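Local coordinates for phosphodiesterase (Candida albicans, PDB 6CPU), which belongs to the phosphodiesterases of the HD superfamily, largely helical proteins, and here carries a zinc ion and a magnesium ion side by side near its core, at residues A[276-281]-A[347-352]; A[422-427]-A[457-462]. All blocks are in the same frame, centred on the assembly; numbering follows the deposited sequence.

Contact 1: residues A[276-281]-A[347-352]; sequences FRHAVD and LGHDVG. With ZN (zinc ion), chain B; MG (magnesium ion), chain C.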
loop_
_atom_site.group_PDB
_atom_site.type_symbol
_atom_site.label_atom_id
_atom_site.label_comp_id
_atom_site.label_asym_id
_atom_site.label_seq_id
_atom_site.Cartn_x
_atom_site.Cartn_y
_atom_site.Cartn_z
ATOM N N PHE A 276 -1.860 -3.339 -1.839
ATOM C CA PHE A 276 -2.133 -1.999 -2.380
ATOM C C PHE A 276 -3.631 -1.667 -2.285
ATOM O O PHE A 276 -3.994 -0.527 -2.026
ATOM C CB PHE A 276 -1.663 -1.955 -3.813
ATOM C CG PHE A 276 -1.857 -0.636 -4.480
ATOM C CD1 PHE A 276 -1.248 0.497 -3.985
ATOM C CD2 PHE A 276 -2.598 -0.549 -5.659
ATOM C CE1 PHE A 276 -1.425 1.718 -4.617
ATOM C CE2 PHE A 276 -2.759 0.668 -6.304
ATOM C CZ PHE A 276 -2.174 1.792 -5.781
ATOM N N ARG A 277 -4.479 -2.673 -2.446
ATOM C CA ARG A 277 -5.939 -2.479 -2.322
ATOM C C ARG A 277 -6.325 -1.923 -0.938
ATOM O O ARG A 277 -7.159 -1.014 -0.862
ATOM C CB ARG A 277 -6.707 -3.765 -2.664
ATOM C CG ARG A 277 -8.227 -3.699 -2.492
ATOM C CD ARG A 277 -8.943 -4.950 -2.980
ATOM N NE ARG A 277 -8.727 -5.140 -4.408
ATOM C CZ ARG A 277 -7.840 -5.956 -4.960
ATOM N NH1 ARG A 277 -7.088 -6.779 -4.225
ATOM N NH2 ARG A 277 -7.719 -5.966 -6.273
ATOM N N HIS A 278 -5.709 -2.444 0.127
ATOM C CA HIS A 278 -5.920 -1.931 1.498
ATOM C C HIS A 278 -5.467 -0.491 1.626
ATOM O O HIS A 278 -6.163 0.331 2.212
ATOM C CB HIS A 278 -5.218 -2.814 2.553
ATOM C CG HIS A 278 -5.167 -2.216 3.932
ATOM N ND1 HIS A 278 -6.298 -1.937 4.674
ATOM C CD2 HIS A 278 -4.113 -1.850 4.707
ATOM C CE1 HIS A 278 -5.941 -1.423 5.841
ATOM N NE2 HIS A 278 -4.620 -1.357 5.889
ATOM N N ALA A 279 -4.288 -0.178 1.081
ATOM C CA ALA A 279 -3.779 1.181 1.112
ATOM C C ALA A 279 -4.753 2.164 0.458
ATOM O O ALA A 279 -5.023 3.258 0.999
ATOM C CB ALA A 279 -2.416 1.261 0.433
ATOM N N VAL A 280 -5.263 1.776 -0.708
ATOM C CA VAL A 280 -6.159 2.628 -1.464
ATOM C C VAL A 280 -7.517 2.750 -0.740
ATOM O O VAL A 280 -8.095 3.820 -0.692
ATOM C CB VAL A 280 -6.319 2.138 -2.916
ATOM C CG1 VAL A 280 -7.321 3.007 -3.660
ATOM C CG2 VAL A 280 -4.961 2.161 -3.634
ATOM N N ASP A 281 -7.969 1.662 -0.143
ATOM C CA ASP A 281 -9.153 1.690 0.714
ATOM C C ASP A 281 -9.009 2.678 1.874
ATOM O O ASP A 281 -9.905 3.495 2.117
ATOM C CB ASP A 281 -9.417 0.300 1.255
ATOM C CG ASP A 281 -10.707 0.223 2.022
ATOM O OD1 ASP A 281 -11.771 0.478 1.414
ATOM O OD2 ASP A 281 -10.644 -0.101 3.218
ATOM N N LEU A 347 -1.912 6.702 1.905
ATOM C CA LEU A 347 -1.415 5.957 0.746
ATOM C C LEU A 347 -0.188 5.088 1.087
ATOM O O LEU A 347 -0.084 3.928 0.635
ATOM C CB LEU A 347 -1.080 6.923 -0.398
ATOM C CG LEU A 347 -0.499 6.289 -1.663
ATOM C CD1 LEU A 347 -1.426 5.231 -2.240
ATOM C CD2 LEU A 347 -0.197 7.362 -2.682
ATOM N N GLY A 348 0.721 5.631 1.885
ATOM C CA GLY A 348 1.985 4.955 2.207
ATOM C C GLY A 348 2.021 4.219 3.534
ATOM O O GLY A 348 3.059 3.657 3.918
ATOM N N HIS A 349 0.892 4.178 4.247
ATOM C CA HIS A 349 0.943 3.797 5.666
ATOM C C HIS A 349 1.315 2.334 5.942
ATOM O O HIS A 349 1.730 2.024 7.061
ATOM C CB HIS A 349 -0.374 4.156 6.386
ATOM C CG HIS A 349 -1.399 3.073 6.323
ATOM N ND1 HIS A 349 -2.169 2.843 5.207
ATOM C CD2 HIS A 349 -1.751 2.130 7.226
ATOM C CE1 HIS A 349 -2.956 1.803 5.423
ATOM N NE2 HIS A 349 -2.726 1.354 6.645
ATOM N N ASP A 350 1.173 1.451 4.952
ATOM C CA ASP A 350 1.550 0.048 5.096
ATOM C C ASP A 350 2.616 -0.383 4.079
ATOM O O ASP A 350 2.738 -1.566 3.806
ATOM C CB ASP A 350 0.294 -0.855 4.970
ATOM C CG ASP A 350 -0.448 -1.054 6.307
ATOM O OD1 ASP A 350 0.212 -0.989 7.358
ATOM O OD2 ASP A 350 -1.677 -1.320 6.299
ATOM N N VAL A 351 3.368 0.555 3.495
ATOM C CA VAL A 351 4.339 0.176 2.457
ATOM C C VAL A 351 5.274 -0.943 2.916
ATOM O O VAL A 351 5.823 -0.912 4.014
ATOM C CB VAL A 351 5.181 1.348 1.886
ATOM C CG1 VAL A 351 4.327 2.292 1.051
ATOM C CG2 VAL A 351 5.920 2.089 2.971
ATOM N N GLY A 352 5.430 -1.948 2.067
ATOM C CA GLY A 352 6.398 -3.017 2.313
ATOM C C GLY A 352 5.893 -4.048 3.299
ATOM O O GLY A 352 6.640 -4.884 3.734
HETATM ZN ZN ZN B . -3.263 -0.592 7.422
HETATM MG MG MG C . -0.196 -1.036 9.474
HETATM O O HOH W 1 -3.771 -2.511 8.396
HETATM O O HOH W 2 -2.049 -0.255 9.182
HETATM O O HOH W 3 -0.534 -0.760 11.618
HETATM O O HOH W 4 1.618 -2.198 9.891
HETATM O O HOH W 5 -1.019 -2.860 9.512
#
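The imidazole of His278 and the carboxylate of Asp350 meet almost coplanar, their planes 28° apart, with Asp350 OD2 at the ring edge, 3.0 Å from His278 CD2. Asp350 CB also covers the centre of one face of the His349 ring, while His278 NE2 and water 2 lie in plane at its edge. The two imidazoles are turned obliquely, 64° against each other. At the first residue of helix 276-292, one face of the Phe276 ring takes Val280 CG2, and Phe276 CE1 approaches Leu347 CD1 at 4.2 Å.

What gathers the three polar side chains is zinc. His278 NE2 and His349 NE2 each bind it at 2.2 Å, and Asp350 OD2 at 2.1 Å, so their mutual closeness reflects a shared metal rather than bonding among them. Water 1 lies across the zinc from His349, and water 2 across from His278. The second carboxylate oxygen of Asp350, OD1, binds magnesium at 2.2 Å, so the carboxylate bridges the ions, and water 2 is a second bridge. His349 reaches the metal with CG placed between its backbone N and carbonyl carbon (chi1 89°); its ND1 is held by Ala346 O, a second-shell bond that fixes the rotation of the ring.

Away from the ions the two backbones are nearest at Ala279 and Leu347, where the Ala279 methyl CB rests 3.5 Å from Leu347 O, a carbonyl that also accepts a hydrogen bond from Tyr267. A type I turn from Gly348 to Val351 follows directly, carrying both metal ligands of this segment as the consecutive His349-Asp350 pair. That pair, joined by a histidine from the start of another helix, is the hallmark of the metal site in the HD superfamily.

Contact 2: residues A[422-427]-A[457-462]; sequences TDMGEH and LIKCAD. With ZN (zinc ion), chain B.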
loop_
_atom_site.group_PDB
_atom_site.type_symbol
_atom_site.label_atom_id
_atom_site.label_comp_id
_atom_site.label_asym_id
_atom_site.label_seq_id
_atom_site.Cartn_x
_atom_site.Cartn_y
_atom_site.Cartn_z
ATOM N N THR A 422 -0.728 4.540 13.431
ATOM C CA THR A 422 -1.529 3.354 13.097
ATOM C C THR A 422 -1.150 2.087 13.855
ATOM O O THR A 422 -1.777 1.059 13.658
ATOM C CB THR A 422 -1.520 3.039 11.585
ATOM O OG1 THR A 422 -0.192 2.683 11.172
ATOM C CG2 THR A 422 -2.000 4.249 10.791
ATOM N N ASP A 423 -0.121 2.161 14.698
ATOM C CA ASP A 423 0.271 1.066 15.580
ATOM C C ASP A 423 -0.793 0.824 16.653
ATOM O O ASP A 423 -0.989 1.659 17.535
ATOM C CB ASP A 423 1.610 1.393 16.252
ATOM C CG ASP A 423 2.094 0.294 17.193
ATOM O OD1 ASP A 423 1.548 -0.824 17.154
ATOM O OD2 ASP A 423 3.036 0.560 17.972
ATOM N N MET A 424 -1.450 -0.325 16.579
ATOM C CA MET A 424 -2.532 -0.652 17.518
ATOM C C MET A 424 -2.042 -0.929 18.939
ATOM O O MET A 424 -2.829 -0.852 19.882
ATOM C CB MET A 424 -3.369 -1.825 17.001
ATOM C CG MET A 424 -4.261 -1.452 15.823
ATOM S SD MET A 424 -5.517 -0.213 16.226
ATOM C CE MET A 424 -6.724 -1.232 17.075
ATOM N N GLY A 425 -0.754 -1.235 19.098
ATOM C CA GLY A 425 -0.143 -1.305 20.422
ATOM C C GLY A 425 -0.105 0.034 21.143
ATOM O O GLY A 425 0.154 0.081 22.347
ATOM N N GLU A 426 -0.344 1.127 20.413
ATOM C CA GLU A 426 -0.404 2.471 20.989
ATOM C C GLU A 426 -1.817 3.052 20.940
ATOM O O GLU A 426 -1.992 4.255 21.126
ATOM C CB GLU A 426 0.527 3.414 20.227
ATOM C CG GLU A 426 1.971 2.961 20.169
ATOM C CD GLU A 426 2.602 2.897 21.540
ATOM O OE1 GLU A 426 2.530 3.912 22.270
ATOM O OE2 GLU A 426 3.159 1.830 21.881
ATOM N N HIS A 427 -2.810 2.204 20.675
ATOM C CA HIS A 427 -4.207 2.628 20.525
ATOM C C HIS A 427 -4.681 3.440 21.731
ATOM O O HIS A 427 -5.245 4.526 21.573
ATOM C CB HIS A 427 -5.103 1.403 20.339
ATOM C CG HIS A 427 -6.558 1.725 20.193
ATOM N ND1 HIS A 427 -7.221 1.648 18.987
ATOM C CD2 HIS A 427 -7.483 2.112 21.104
ATOM C CE1 HIS A 427 -8.488 1.980 19.159
ATOM N NE2 HIS A 427 -8.672 2.269 20.435
ATOM N N LEU A 457 -7.656 10.563 12.402
ATOM C CA LEU A 457 -8.325 10.296 11.134
ATOM C C LEU A 457 -7.712 9.078 10.443
ATOM O O LEU A 457 -8.437 8.179 10.021
ATOM C CB LEU A 457 -8.306 11.530 10.230
ATOM C CG LEU A 457 -9.255 12.654 10.687
ATOM C CD1 LEU A 457 -9.178 13.836 9.742
ATOM C CD2 LEU A 457 -10.680 12.138 10.800
ATOM N N ILE A 458 -6.381 9.019 10.383
ATOM C CA ILE A 458 -5.724 7.869 9.761
ATOM C C ILE A 458 -6.002 6.605 10.574
ATOM O O ILE A 458 -6.176 5.550 10.004
ATOM C CB ILE A 458 -4.210 8.111 9.529
ATOM C CG1 ILE A 458 -3.659 7.118 8.492
ATOM C CG2 ILE A 458 -3.435 8.043 10.841
ATOM C CD1 ILE A 458 -2.223 7.406 8.091
ATOM N N LYS A 459 -6.081 6.702 11.905
ATOM C CA LYS A 459 -6.456 5.536 12.720
ATOM C C LYS A 459 -7.831 5.007 12.361
ATOM O O LYS A 459 -8.034 3.797 12.239
ATOM C CB LYS A 459 -6.424 5.864 14.215
ATOM C CG LYS A 459 -5.043 5.750 14.833
ATOM C CD LYS A 459 -5.035 6.149 16.308
ATOM C CE LYS A 459 -5.862 5.195 17.153
ATOM N NZ LYS A 459 -5.519 3.766 16.927
ATOM N N CYS A 460 -8.783 5.924 12.231
ATOM C CA CYS A 460 -10.161 5.558 11.892
ATOM C C CYS A 460 -10.204 4.925 10.496
ATOM O O CYS A 460 -10.809 3.869 10.299
ATOM C CB CYS A 460 -11.067 6.787 11.974
ATOM S SG CYS A 460 -11.489 7.277 13.677
ATOM N N ALA A 461 -9.525 5.557 9.545
ATOM C CA ALA A 461 -9.438 5.028 8.170
ATOM C C ALA A 461 -8.839 3.630 8.133
ATOM O O ALA A 461 -9.364 2.737 7.465
ATOM C CB ALA A 461 -8.632 5.974 7.297
ATOM N N ASP A 462 -7.741 3.430 8.864
ATOM C CA ASP A 462 -7.071 2.132 8.865
ATOM C C ASP A 462 -7.957 0.996 9.388
ATOM O O ASP A 462 -7.850 -0.138 8.913
ATOM C CB ASP A 462 -5.781 2.211 9.675
ATOM C CG ASP A 462 -4.881 1.008 9.473
ATOM O OD1 ASP A 462 -4.807 0.430 8.351
ATOM O OD2 ASP A 462 -4.227 0.654 10.469
HETATM ZN ZN ZN B . -3.263 -0.592 7.422
HETATM O O HOH W 6 -4.437 1.124 12.995
HETATM O O HOH W 7 -2.883 3.524 17.438
HETATM O O HOH W 2 -2.049 -0.255 9.182
HETATM O O HOH W 1 -3.771 -2.511 8.396
#
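Thr422 and Asp462 are joined through a water molecule, and the same device recurs between Asp423 and Lys459, so ordered water carries the clear polar links between loop 422-427 and the last turns of helix 446-462. Water 6 donates both its hydrogens, one to Thr422 O at 2.7 Å and one to Asp462 OD2 at 2.6 Å. Water 7 accepts from Lys459 NZ at 2.7 Å and passes a hydrogen on to Asp423 O.

The apolar part of the contact centres on Thr422. Its methyl CG2 touches Ile458 at 4.0 Å from CG1, with the CG2 and CD1 of Ile458 almost as near, the two side chains crossing obliquely, whereas the hydroxyl of Thr422 is engaged by Ile419 O in the preceding helix. Lys459 runs out from its helix and then bends at its last two torsions (chi3 65°, chi4 51°), which brings the ammonium group to lie 3.4 Å from His427 ND1 and 4.0 Å from Met424 SD. His427 and Met424 both pack on Phe536 of helix 525-547, which ties this corner to a further helix. The loop itself is shaped by an Asx turn, in which Asp423 OD1 accepts from Gly425 N at 3.0 Å, approached from above the carboxylate plane.

Asp462 is where the contact meets the metal. With CG anti to the backbone N (chi1 -167°), the carboxylate is carried to the ion, where OD1 binds zinc at 2.1 Å, while OD2 accepts hydrogens from water 6 and from water 2, the latter itself a zinc ligand. Two water bonds on OD2 and one metal bond on OD1 thus restrain the carboxylate's rotation. Asp462, at the end of helix 446-462, is the late aspartate that completes the His, His-Asp, Asp ligand set of HD-family metal sites.

How the contacts relate
Although their centres are 14 Å apart, the two contacts share one zinc ion: contact 1 supplies three of its protein ligands and contact 2 the fourth, with waters 1 and 2 filling the octahedral shell. Around the ion, Asp462 OD1 lies 2.8 Å from His349 NE2 and 3.0 Å from His278 NE2, while Asp350 OD2, at 4.1 Å, stands across the metal from it. An apolar touch, His349 CB to Ile458 CD1 at 4.1 Å, backs this junction. The side chain of Thr422 comes within about 4 Å of magnesium. Contact 1 is complete before contact 2 begins in the sequence, yet both converge on one two-metal centre.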